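Local coordinates for germination protein YpeB (Bacillus megaterium QM B1551, PDB 5BOI) that takes part in the germination of bacterial spores, this chain being its PepSY-containing C-terminal domain, whose inhibitory role is probable rather than settled, at residues A[129-137]-A[150-161]; A[72-83]-A[140-149]. All coordinates share one frame; numbering follows the deposited sequence.

Interaction 1 of 2, residues A[129-137]-A[150-161]; sequences RIYPDSVKM and SAKDFLLKHRTR
Ile-130 lays CG2 over the centre of one face of the Arg-161 guanidinium, 3.7 Å from CZ, while CG of the poorly ordered Arg-159 lies over the opposite face; together, the second less surely, they sandwich the group and limit its tilt. A type I turn from Ile-130 to Asp-133 follows, in which water ties Pro-132 O to Lys-157 NZ, itself salt-bridged to Asp-153 OD1. Asp-133 then meets Arg-161 end-on: NH1 reaches OD1 at 3.0 Å and NH2 reaches OD2 at 2.7 Å, both on the syn side. The fork is buckled, the carboxylate and guanidinium planes standing 57° apart. NH1 also bridges to Glu-198, and Asp-133 OD2 lies close to Glu-122, so the arginine probably offsets the negative charge these three acids gather. Replacing Arg-161 by alanine is likely to leave Asp-133 and Glu-198 without their shared positive partner and Ile-130 CG2 without the flat group it covers. Beyond the corner, Ser-134 O accepts a weak bond from Phe-154 N at 3.0 Å, and also a bond from a water that itself accepts from Asp-153 N. Val-135 has CG2 anti to its carbonyl carbon, which brings that methyl within 3.5 Å of Phe-154 CB. Lys-136 closes the walk with backbone bonds of 2.9 Å each, its N to Ser-150 O and its O to Ser-150 N. The whole is the open end of a beta hairpin, where the returning strand leaves the antiparallel pairing through the N-cap residue Ala-151 into a short helix running back nearly antiparallel to strand 134-137 (154°).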
loop_
_atom_site.group_PDB
_atom_site.type_symbol
_atom_site.label_atom_id
_atom_site.label_comp_id
_atom_site.label_asym_id
_atom_site.label_seq_id
_atom_site.Cartn_x
_atom_site.Cartn_y
_atom_site.Cartn_z
ATOM N N ARG A 129 -5.701 -8.822 8.860
ATOM C CA ARG A 129 -4.954 -8.115 7.806
ATOM C C ARG A 129 -5.280 -8.690 6.430
ATOM O O ARG A 129 -5.075 -9.880 6.190
ATOM C CB ARG A 129 -3.453 -8.199 8.068
ATOM C CG ARG A 129 -3.074 -7.279 9.225
ATOM C CD ARG A 129 -1.704 -7.493 9.815
ATOM N NE ARG A 129 -1.634 -6.779 11.090
ATOM C CZ ARG A 129 -0.522 -6.568 11.783
ATOM N NH1 ARG A 129 0.644 -7.018 11.334
ATOM N NH2 ARG A 129 -0.581 -5.901 12.930
ATOM N N ILE A 130 -5.795 -7.851 5.542
ATOM C CA ILE A 130 -6.227 -8.310 4.227
ATOM C C ILE A 130 -5.139 -7.930 3.224
ATOM O O ILE A 130 -5.151 -6.835 2.650
ATOM C CB ILE A 130 -7.564 -7.677 3.793
ATOM C CG1 ILE A 130 -8.623 -7.763 4.897
ATOM C CG2 ILE A 130 -8.044 -8.271 2.492
ATOM C CD1 ILE A 130 -9.003 -9.165 5.286
ATOM N N TYR A 131 -4.181 -8.823 3.043
ATOM C CA TYR A 131 -3.032 -8.506 2.199
ATOM C C TYR A 131 -3.346 -8.167 0.723
ATOM O O TYR A 131 -2.655 -7.327 0.151
ATOM C CB TYR A 131 -1.999 -9.638 2.301
ATOM C CG TYR A 131 -1.161 -9.489 3.554
ATOM C CD1 TYR A 131 -1.620 -9.956 4.779
ATOM C CD2 TYR A 131 0.082 -8.884 3.509
ATOM C CE1 TYR A 131 -0.866 -9.801 5.925
ATOM C CE2 TYR A 131 0.844 -8.733 4.632
ATOM C CZ TYR A 131 0.378 -9.168 5.827
ATOM O OH TYR A 131 1.167 -8.988 6.936
ATOM N N PRO A 132 -4.389 -8.773 0.111
ATOM C CA PRO A 132 -4.746 -8.359 -1.261
ATOM C C PRO A 132 -5.164 -6.887 -1.397
ATOM O O PRO A 132 -5.000 -6.297 -2.464
ATOM C CB PRO A 132 -5.931 -9.269 -1.600
ATOM C CG PRO A 132 -5.723 -10.488 -0.748
ATOM C CD PRO A 132 -5.153 -9.969 0.531
ATOM N N ASP A 133 -5.697 -6.314 -0.326
ATOM C CA ASP A 133 -6.230 -4.952 -0.344
ATOM C C ASP A 133 -5.147 -3.959 0.087
ATOM O O ASP A 133 -5.110 -3.504 1.242
ATOM C CB ASP A 133 -7.457 -4.859 0.567
ATOM C CG ASP A 133 -8.621 -5.720 0.063
ATOM O OD1 ASP A 133 -8.394 -6.562 -0.836
ATOM O OD2 ASP A 133 -9.751 -5.567 0.561
ATOM N N SER A 134 -4.263 -3.635 -0.848
ATOM C CA SER A 134 -3.022 -2.952 -0.492
ATOM C C SER A 134 -2.844 -1.570 -1.128
ATOM O O SER A 134 -3.406 -1.245 -2.177
ATOM C CB SER A 134 -1.824 -3.834 -0.863
ATOM O OG SER A 134 -1.711 -4.014 -2.270
ATOM N N VAL A 135 -2.034 -0.767 -0.456
ATOM C CA VAL A 135 -1.679 0.566 -0.927
ATOM C C VAL A 135 -0.159 0.641 -0.942
ATOM O O VAL A 135 0.490 0.258 0.037
ATOM C CB VAL A 135 -2.256 1.641 -0.041
ATOM C CG1 VAL A 135 -1.786 3.026 -0.525
ATOM C CG2 VAL A 135 -3.785 1.569 -0.025
ATOM N N LYS A 136 0.408 1.123 -2.049
ATOM C CA LYS A 136 1.853 1.169 -2.203
ATOM C C LYS A 136 2.289 2.628 -2.196
ATOM O O LYS A 136 1.615 3.471 -2.784
ATOM C CB LYS A 136 2.294 0.500 -3.506
ATOM C CG LYS A 136 2.260 -1.020 -3.479
ATOM C CD LYS A 136 2.165 -1.607 -4.878
ATOM C CE LYS A 136 1.905 -3.105 -4.823
ATOM N NZ LYS A 136 2.279 -3.676 -3.497
ATOM N N MET A 137 3.397 2.915 -1.525
ATOM C CA MET A 137 3.887 4.289 -1.418
ATOM C C MET A 137 5.378 4.341 -1.623
ATOM O O MET A 137 6.088 3.424 -1.211
ATOM C CB MET A 137 3.571 4.882 -0.059
ATOM C CG MET A 137 2.137 4.818 0.342
ATOM S SD MET A 137 1.937 5.982 1.675
ATOM C CE MET A 137 2.333 7.523 0.850
ATOM N N SER A 150 0.004 4.145 -5.051
ATOM C CA SER A 150 -0.937 3.340 -5.796
ATOM C C SER A 150 -1.949 2.722 -4.858
ATOM O O SER A 150 -1.581 1.950 -3.981
ATOM C CB SER A 150 -0.235 2.240 -6.570
ATOM O OG SER A 150 -1.201 1.347 -7.105
ATOM N N ALA A 151 -3.214 3.074 -5.037
ATOM C CA ALA A 151 -4.270 2.441 -4.248
ATOM C C ALA A 151 -5.130 1.546 -5.126
ATOM O O ALA A 151 -6.302 1.303 -4.818
ATOM C CB ALA A 151 -5.128 3.493 -3.559
ATOM N N LYS A 152 -4.559 1.058 -6.219
ATOM C CA LYS A 152 -5.341 0.293 -7.181
ATOM C C LYS A 152 -5.867 -1.000 -6.554
ATOM O O LYS A 152 -7.051 -1.316 -6.683
ATOM C CB LYS A 152 -4.506 -0.003 -8.431
ATOM C CG LYS A 152 -4.250 1.238 -9.290
ATOM C CD LYS A 152 -3.336 0.945 -10.477
ATOM C CE LYS A 152 -4.110 0.365 -11.642
ATOM N NZ LYS A 152 -3.386 0.528 -12.936
ATOM N N ASP A 153 -4.998 -1.722 -5.845
ATOM C CA ASP A 153 -5.400 -2.965 -5.188
ATOM C C ASP A 153 -6.458 -2.706 -4.117
ATOM O O ASP A 153 -7.482 -3.378 -4.068
ATOM C CB ASP A 153 -4.187 -3.663 -4.566
ATOM C CG ASP A 153 -3.237 -4.226 -5.609
ATOM O OD1 ASP A 153 -3.712 -4.580 -6.707
ATOM O OD2 ASP A 153 -2.022 -4.323 -5.332
ATOM N N PHE A 154 -6.205 -1.712 -3.275
ATOM C CA PHE A 154 -7.099 -1.373 -2.175
ATOM C C PHE A 154 -8.481 -0.960 -2.655
ATOM O O PHE A 154 -9.490 -1.395 -2.104
ATOM C CB PHE A 154 -6.493 -0.246 -1.341
ATOM C CG PHE A 154 -7.343 0.186 -0.179
ATOM C CD1 PHE A 154 -7.589 -0.673 0.872
ATOM C CD2 PHE A 154 -7.851 1.476 -0.119
ATOM C CE1 PHE A 154 -8.361 -0.269 1.952
ATOM C CE2 PHE A 154 -8.618 1.887 0.957
ATOM C CZ PHE A 154 -8.874 1.013 1.993
ATOM N N LEU A 155 -8.528 -0.109 -3.670
ATOM C CA LEU A 155 -9.798 0.477 -4.099
ATOM C C LEU A 155 -10.619 -0.466 -4.969
ATOM O O LEU A 155 -11.844 -0.383 -4.986
ATOM C CB LEU A 155 -9.562 1.789 -4.856
ATOM C CG LEU A 155 -9.080 3.008 -4.060
ATOM C CD1 LEU A 155 -8.766 4.164 -5.001
ATOM C CD2 LEU A 155 -10.111 3.432 -3.032
ATOM N N LEU A 156 -9.952 -1.363 -5.688
ATOM C CA LEU A 156 -10.643 -2.207 -6.658
ATOM C C LEU A 156 -10.822 -3.658 -6.198
ATOM O O LEU A 156 -11.861 -4.263 -6.459
ATOM C CB LEU A 156 -9.903 -2.170 -7.996
ATOM C CG LEU A 156 -9.768 -0.784 -8.637
ATOM C CD1 LEU A 156 -8.845 -0.832 -9.847
ATOM C CD2 LEU A 156 -11.131 -0.221 -9.018
ATOM N N LYS A 157 -9.819 -4.216 -5.523
ATOM C CA LYS A 157 -9.926 -5.580 -5.000
ATOM C C LYS A 157 -10.749 -5.622 -3.721
ATOM O O LYS A 157 -11.118 -6.701 -3.249
ATOM C CB LYS A 157 -8.546 -6.185 -4.731
ATOM C CG LYS A 157 -7.820 -6.657 -5.976
ATOM C CD LYS A 157 -6.382 -7.077 -5.677
ATOM C CE LYS A 157 -5.660 -7.452 -6.972
ATOM N NZ LYS A 157 -4.182 -7.609 -6.816
ATOM N N HIS A 158 -11.035 -4.458 -3.151
ATOM C CA HIS A 158 -11.769 -4.435 -1.898
ATOM C C HIS A 158 -13.195 -4.905 -2.085
ATOM O O HIS A 158 -13.835 -4.607 -3.091
ATOM C CB HIS A 158 -11.784 -3.048 -1.271
ATOM C CG HIS A 158 -12.401 -3.022 0.090
ATOM N ND1 HIS A 158 -13.763 -2.941 0.289
ATOM C CD2 HIS A 158 -11.845 -3.106 1.320
ATOM C CE1 HIS A 158 -14.018 -2.959 1.586
ATOM N NE2 HIS A 158 -12.870 -3.058 2.234
ATOM N N ARG A 159 -13.679 -5.641 -1.092
ATOM C CA ARG A 159 -15.060 -6.084 -1.036
ATOM C C ARG A 159 -15.377 -6.473 0.399
ATOM O O ARG A 159 -14.481 -6.849 1.156
ATOM C CB ARG A 159 -15.298 -7.265 -1.976
ATOM C CG ARG A 159 -14.673 -8.558 -1.485
ATOM C CD ARG A 159 -14.934 -9.709 -2.433
ATOM N NE ARG A 159 -14.743 -10.995 -1.769
ATOM C CZ ARG A 159 -13.577 -11.624 -1.684
ATOM N NH1 ARG A 159 -13.495 -12.791 -1.057
ATOM N NH2 ARG A 159 -12.492 -11.087 -2.226
ATOM N N THR A 160 -16.643 -6.373 0.783
ATOM C CA THR A 160 -17.044 -6.868 2.088
ATOM C C THR A 160 -16.992 -8.399 2.061
ATOM O O THR A 160 -17.642 -9.061 1.247
ATOM C CB THR A 160 -18.443 -6.349 2.511
ATOM O OG1 THR A 160 -18.794 -6.894 3.789
ATOM C CG2 THR A 160 -19.515 -6.695 1.480
ATOM N N ARG A 161 -16.158 -8.947 2.933
ATOM C CA ARG A 161 -15.972 -10.381 3.028
ATOM C C ARG A 161 -16.588 -10.849 4.340
ATOM O O ARG A 161 -16.603 -10.101 5.320
ATOM C CB ARG A 161 -14.483 -10.740 2.989
ATOM C CG ARG A 161 -13.697 -10.206 1.785
ATOM C CD ARG A 161 -12.202 -10.122 2.112
ATOM N NE ARG A 161 -11.351 -10.034 0.921
ATOM C CZ ARG A 161 -10.998 -8.895 0.330
ATOM N NH1 ARG A 161 -10.215 -8.915 -0.745
ATOM N NH2 ARG A 161 -11.426 -7.732 0.816
HETATM O O HOH W 1 -3.218 -7.299 -4.427
HETATM O O HOH W 2 -2.430 -0.955 -5.067
#

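Interaction 2 of 2, residues A[72-83]-A[140-149]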
loop_
_atom_site.group_PDB
_atom_site.type_symbol
_atom_site.label_atom_id
_atom_site.label_comp_id
_atom_site.label_asym_id
_atom_site.label_seq_id
_atom_site.Cartn_x
_atom_site.Cartn_y
_atom_site.Cartn_z
ATOM N N VAL A 72 -0.226 7.626 -8.533
ATOM C CA VAL A 72 0.637 8.806 -8.667
ATOM C C VAL A 72 2.073 8.405 -8.946
ATOM O O VAL A 72 2.587 7.426 -8.394
ATOM C CB VAL A 72 0.634 9.704 -7.389
ATOM C CG1 VAL A 72 1.724 10.794 -7.474
ATOM C CG2 VAL A 72 -0.722 10.333 -7.157
ATOM N N LEU A 73 2.736 9.152 -9.814
ATOM C CA LEU A 73 4.177 9.011 -9.921
ATOM C C LEU A 73 4.815 10.347 -10.255
ATOM O O LEU A 73 4.465 10.965 -11.259
ATOM C CB LEU A 73 4.552 7.974 -10.975
ATOM C CG LEU A 73 6.068 7.776 -11.034
ATOM C CD1 LEU A 73 6.591 7.426 -9.647
ATOM C CD2 LEU A 73 6.447 6.707 -12.047
ATOM N N GLU A 74 5.712 10.796 -9.378
ATOM C CA GLU A 74 6.545 11.959 -9.642
ATOM C C GLU A 74 7.849 11.427 -10.190
ATOM O O GLU A 74 8.607 10.794 -9.455
ATOM C CB GLU A 74 6.798 12.788 -8.378
ATOM C CG GLU A 74 5.540 13.255 -7.652
ATOM C CD GLU A 74 5.844 14.249 -6.536
ATOM O OE1 GLU A 74 6.982 14.775 -6.492
ATOM O OE2 GLU A 74 4.944 14.499 -5.700
ATOM N N ASP A 75 8.105 11.668 -11.472
ATOM C CA ASP A 75 9.268 11.089 -12.141
ATOM C C ASP A 75 10.531 11.889 -11.843
ATOM O O ASP A 75 10.965 12.722 -12.643
ATOM C CB ASP A 75 9.031 11.005 -13.647
ATOM C CG ASP A 75 10.105 10.211 -14.358
ATOM O OD1 ASP A 75 10.702 9.312 -13.728
ATOM O OD2 ASP A 75 10.349 10.490 -15.546
ATOM N N ARG A 76 11.118 11.607 -10.686
ATOM C CA ARG A 76 12.176 12.427 -10.117
ATOM C C ARG A 76 13.206 11.557 -9.403
ATOM O O ARG A 76 12.850 10.699 -8.597
ATOM C CB ARG A 76 11.575 13.450 -9.146
ATOM C CG ARG A 76 12.539 14.518 -8.671
ATOM C CD ARG A 76 11.818 15.615 -7.886
ATOM N NE ARG A 76 11.620 15.289 -6.474
ATOM C CZ ARG A 76 10.457 14.934 -5.935
ATOM N NH1 ARG A 76 10.383 14.670 -4.636
ATOM N NH2 ARG A 76 9.367 14.848 -6.688
ATOM N N ASP A 77 14.484 11.780 -9.696
ATOM C CA ASP A 77 15.555 11.048 -9.032
ATOM C C ASP A 77 16.046 11.802 -7.791
ATOM O O ASP A 77 16.309 13.010 -7.856
ATOM C CB ASP A 77 16.712 10.805 -10.001
ATOM C CG ASP A 77 17.771 9.894 -9.424
ATOM O OD1 ASP A 77 17.487 8.691 -9.222
ATOM O OD2 ASP A 77 18.883 10.384 -9.159
ATOM N N ILE A 78 16.188 11.086 -6.679
ATOM C CA ILE A 78 16.493 11.693 -5.371
ATOM C C ILE A 78 18.005 11.700 -5.081
ATOM O O ILE A 78 18.639 10.645 -5.029
ATOM C CB ILE A 78 15.742 10.956 -4.239
ATOM C CG1 ILE A 78 14.242 10.842 -4.564
ATOM C CG2 ILE A 78 15.998 11.611 -2.896
ATOM C CD1 ILE A 78 13.550 12.203 -4.829
ATOM N N LYS A 79 18.587 12.891 -4.890
ATOM C CA LYS A 79 20.039 13.011 -4.859
ATOM C C LYS A 79 20.671 12.758 -3.508
ATOM O O LYS A 79 21.843 12.430 -3.439
ATOM C CB LYS A 79 20.453 14.401 -5.371
ATOM C CG LYS A 79 19.822 14.750 -6.719
ATOM C CD LYS A 79 20.239 13.749 -7.804
ATOM C CE LYS A 79 19.396 13.943 -9.054
ATOM N NZ LYS A 79 19.542 12.815 -10.025
ATOM N N LYS A 80 19.907 12.906 -2.426
ATOM C CA LYS A 80 20.487 12.908 -1.084
ATOM C C LYS A 80 19.543 12.282 -0.074
ATOM O O LYS A 80 18.353 12.569 -0.100
ATOM C CB LYS A 80 20.767 14.355 -0.639
ATOM C CG LYS A 80 21.076 14.547 0.838
ATOM C CD LYS A 80 22.410 13.915 1.232
ATOM C CE LYS A 80 22.732 14.204 2.691
ATOM N NZ LYS A 80 24.034 13.583 3.065
ATOM N N GLN A 81 20.062 11.450 0.816
ATOM C CA GLN A 81 19.272 10.976 1.949
ATOM C C GLN A 81 19.502 11.827 3.184
ATOM O O GLN A 81 20.596 11.829 3.745
ATOM C CB GLN A 81 19.600 9.512 2.271
ATOM C CG GLN A 81 18.802 8.982 3.476
ATOM C CD GLN A 81 19.161 7.530 3.832
ATOM O OE1 GLN A 81 20.020 6.904 3.198
ATOM N NE2 GLN A 81 18.534 7.015 4.863
ATOM N N ASN A 82 18.458 12.545 3.604
ATOM C CA ASN A 82 18.481 13.357 4.808
ATOM C C ASN A 82 17.742 12.734 5.995
ATOM O O ASN A 82 17.985 13.107 7.148
ATOM C CB ASN A 82 17.867 14.714 4.519
ATOM C CG ASN A 82 18.771 15.578 3.655
ATOM O OD1 ASN A 82 19.986 15.595 3.844
ATOM N ND2 ASN A 82 18.180 16.320 2.737
ATOM N N ILE A 83 16.811 11.831 5.716
ATOM C CA ILE A 83 16.031 11.239 6.801
ATOM C C ILE A 83 16.164 9.726 6.807
ATOM O O ILE A 83 16.462 9.117 5.781
ATOM C CB ILE A 83 14.543 11.607 6.709
ATOM C CG1 ILE A 83 13.915 10.958 5.475
ATOM C CG2 ILE A 83 14.362 13.115 6.732
ATOM C CD1 ILE A 83 12.405 11.038 5.440
ATOM N N SER A 140 10.380 10.289 -0.882
ATOM C CA SER A 140 11.723 10.840 -1.030
ATOM C C SER A 140 12.429 10.810 0.312
ATOM O O SER A 140 11.909 11.332 1.286
ATOM C CB SER A 140 11.673 12.281 -1.529
ATOM O OG SER A 140 12.961 12.881 -1.350
ATOM N N LEU A 141 13.623 10.247 0.376
ATOM C CA LEU A 141 14.402 10.358 1.610
ATOM C C LEU A 141 15.158 11.689 1.741
ATOM O O LEU A 141 15.870 11.888 2.729
ATOM C CB LEU A 141 15.375 9.188 1.733
ATOM C CG LEU A 141 14.699 7.803 1.805
ATOM C CD1 LEU A 141 15.746 6.732 1.990
ATOM C CD2 LEU A 141 13.643 7.725 2.909
ATOM N N GLU A 142 15.004 12.595 0.771
ATOM C CA GLU A 142 15.638 13.925 0.864
ATOM C C GLU A 142 14.795 14.853 1.720
ATOM O O GLU A 142 15.332 15.676 2.491
ATOM C CB GLU A 142 15.847 14.548 -0.533
ATOM C CG GLU A 142 16.671 15.829 -0.562
ATOM C CD GLU A 142 17.170 16.173 -1.970
ATOM O OE1 GLU A 142 16.958 17.315 -2.425
ATOM O OE2 GLU A 142 17.771 15.294 -2.627
ATOM N N ASP A 143 13.474 14.733 1.585
ATOM C CA ASP A 143 12.561 15.652 2.270
ATOM C C ASP A 143 11.298 15.005 2.825
ATOM O O ASP A 143 10.468 15.699 3.420
ATOM C CB ASP A 143 12.149 16.800 1.340
ATOM C CG ASP A 143 11.551 16.323 0.018
ATOM O OD1 ASP A 143 11.130 15.150 -0.105
ATOM O OD2 ASP A 143 11.508 17.146 -0.923
ATOM N N GLY A 144 11.137 13.696 2.639
ATOM C CA GLY A 144 9.983 13.022 3.199
ATOM C C GLY A 144 8.728 13.178 2.363
ATOM O O GLY A 144 7.648 12.743 2.771
ATOM N N SER A 145 8.862 13.771 1.182
ATOM C CA SER A 145 7.711 13.962 0.301
ATOM C C SER A 145 7.306 12.665 -0.383
ATOM O O SER A 145 8.139 11.777 -0.610
ATOM C CB SER A 145 7.999 15.028 -0.770
ATOM O OG SER A 145 9.163 14.716 -1.527
ATOM N N VAL A 146 6.021 12.578 -0.718
ATOM C CA VAL A 146 5.481 11.474 -1.499
ATOM C C VAL A 146 5.929 11.620 -2.954
ATOM O O VAL A 146 5.818 12.698 -3.531
ATOM C CB VAL A 146 3.937 11.430 -1.418
ATOM C CG1 VAL A 146 3.382 10.288 -2.259
ATOM C CG2 VAL A 146 3.487 11.260 0.032
ATOM N N ILE A 147 6.465 10.553 -3.535
ATOM C CA ILE A 147 6.816 10.579 -4.953
ATOM C C ILE A 147 6.161 9.465 -5.763
ATOM O O ILE A 147 6.242 9.446 -6.989
ATOM C CB ILE A 147 8.331 10.512 -5.138
ATOM C CG1 ILE A 147 8.905 9.230 -4.550
ATOM C CG2 ILE A 147 8.986 11.729 -4.493
ATOM C CD1 ILE A 147 10.440 9.259 -4.472
ATOM N N GLY A 148 5.522 8.523 -5.078
ATOM C CA GLY A 148 4.782 7.488 -5.763
ATOM C C GLY A 148 3.665 7.012 -4.853
ATOM O O GLY A 148 3.811 7.054 -3.627
ATOM N N PHE A 149 2.550 6.600 -5.456
ATOM C CA PHE A 149 1.360 6.147 -4.718
ATOM C C PHE A 149 0.512 5.244 -5.606
ATOM O O PHE A 149 0.319 5.527 -6.786
ATOM C CB PHE A 149 0.546 7.358 -4.228
ATOM C CG PHE A 149 -0.770 7.008 -3.574
ATOM C CD1 PHE A 149 -0.828 6.685 -2.224
ATOM C CD2 PHE A 149 -1.958 7.052 -4.298
ATOM C CE1 PHE A 149 -2.037 6.377 -1.613
ATOM C CE2 PHE A 149 -3.173 6.745 -3.689
ATOM C CZ PHE A 149 -3.208 6.413 -2.345
HETATM O O HOH W 3 13.053 15.112 -2.797
#
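An antiparallel strand pair, 69-74 with 146-150, continues into a contact between the linker 75-83 and the hairpin turn 140-145. Val-72 and Phe-149 form a hydrogen-bonded pair, Val-72 N reaching Phe-149 O at 2.8 Å, and their CB atoms meet on one face. Leu-73 and Gly-148 are the next, non-hydrogen-bonded pair; the CD1 methyl of Leu-73 rests 3.4 Å from Ile-147 O, the same oxygen that receives a nearly straight bond (172°) from Glu-74 N. Beyond Glu-74 the strand pairing stops, and side chains bridge the gap until backbone bonds resume at Leu-141. Arg-76, its chain bent at chi3 (84°), turns its guanidinium toward Ile-147, whose CG2 lies 3.3 Å from NH1. Water joins NH1 to Ser-140 OG. Ile-78 and Ile-147 reach toward each other tip to tip, CG1 to CD1 at 4.1 Å, and Ile-78 CG2 also packs on Glu-142 CB. Farther along, Leu-141 O takes two backbone donors, Asn-82 N at 2.8 Å and Ile-83 N at 3.1 Å, the latter in the carbonyl plane. Beside them Asn-82 ND2 gives a bond of 2.9 Å to Glu-142 O, on a lone pair and within its own amide plane. Gln-81 lies alongside Leu-141, its OE1 bonded to Gln-111 and its NE2 to Ile-83 O. An ST turn at Ser-140 and an Asx turn at Asp-143 brace the hairpin turn, and a classic beta bulge, Ile-147 and Gly-148 opposite Lys-138, lies early in the returning strand. Strand 69-74, last of the antiparallel run 30-35, 44-50, 57-63, 69-74, is thereby added to hairpin 134-140/146-150, with its linker packed on the turn.

Overall arrangement
Followed from the N terminus, the chain first lays down strand 69-74 and the linker to residue 83, then passes through helix 85-98 and strands 104-112 and 115-123 before reaching 129-137. Interaction 2 closes the long loop, 56 residues between its segments, when 140-149 returns to that linker; interaction 1 closes a short one of 12 residues when 150-161 comes back over 129-137. The segments alternate along the chain, so the two loops cross. Their centres lie 23 Å apart, yet they share neighbouring strands 134-140 and 146-150, and Val-135 CG1 touches Phe-149 CE1 at 3.5 Å. Together they link strand 69-74, the hairpin 134-140/146-150 and the segment leading on toward helix 170-175.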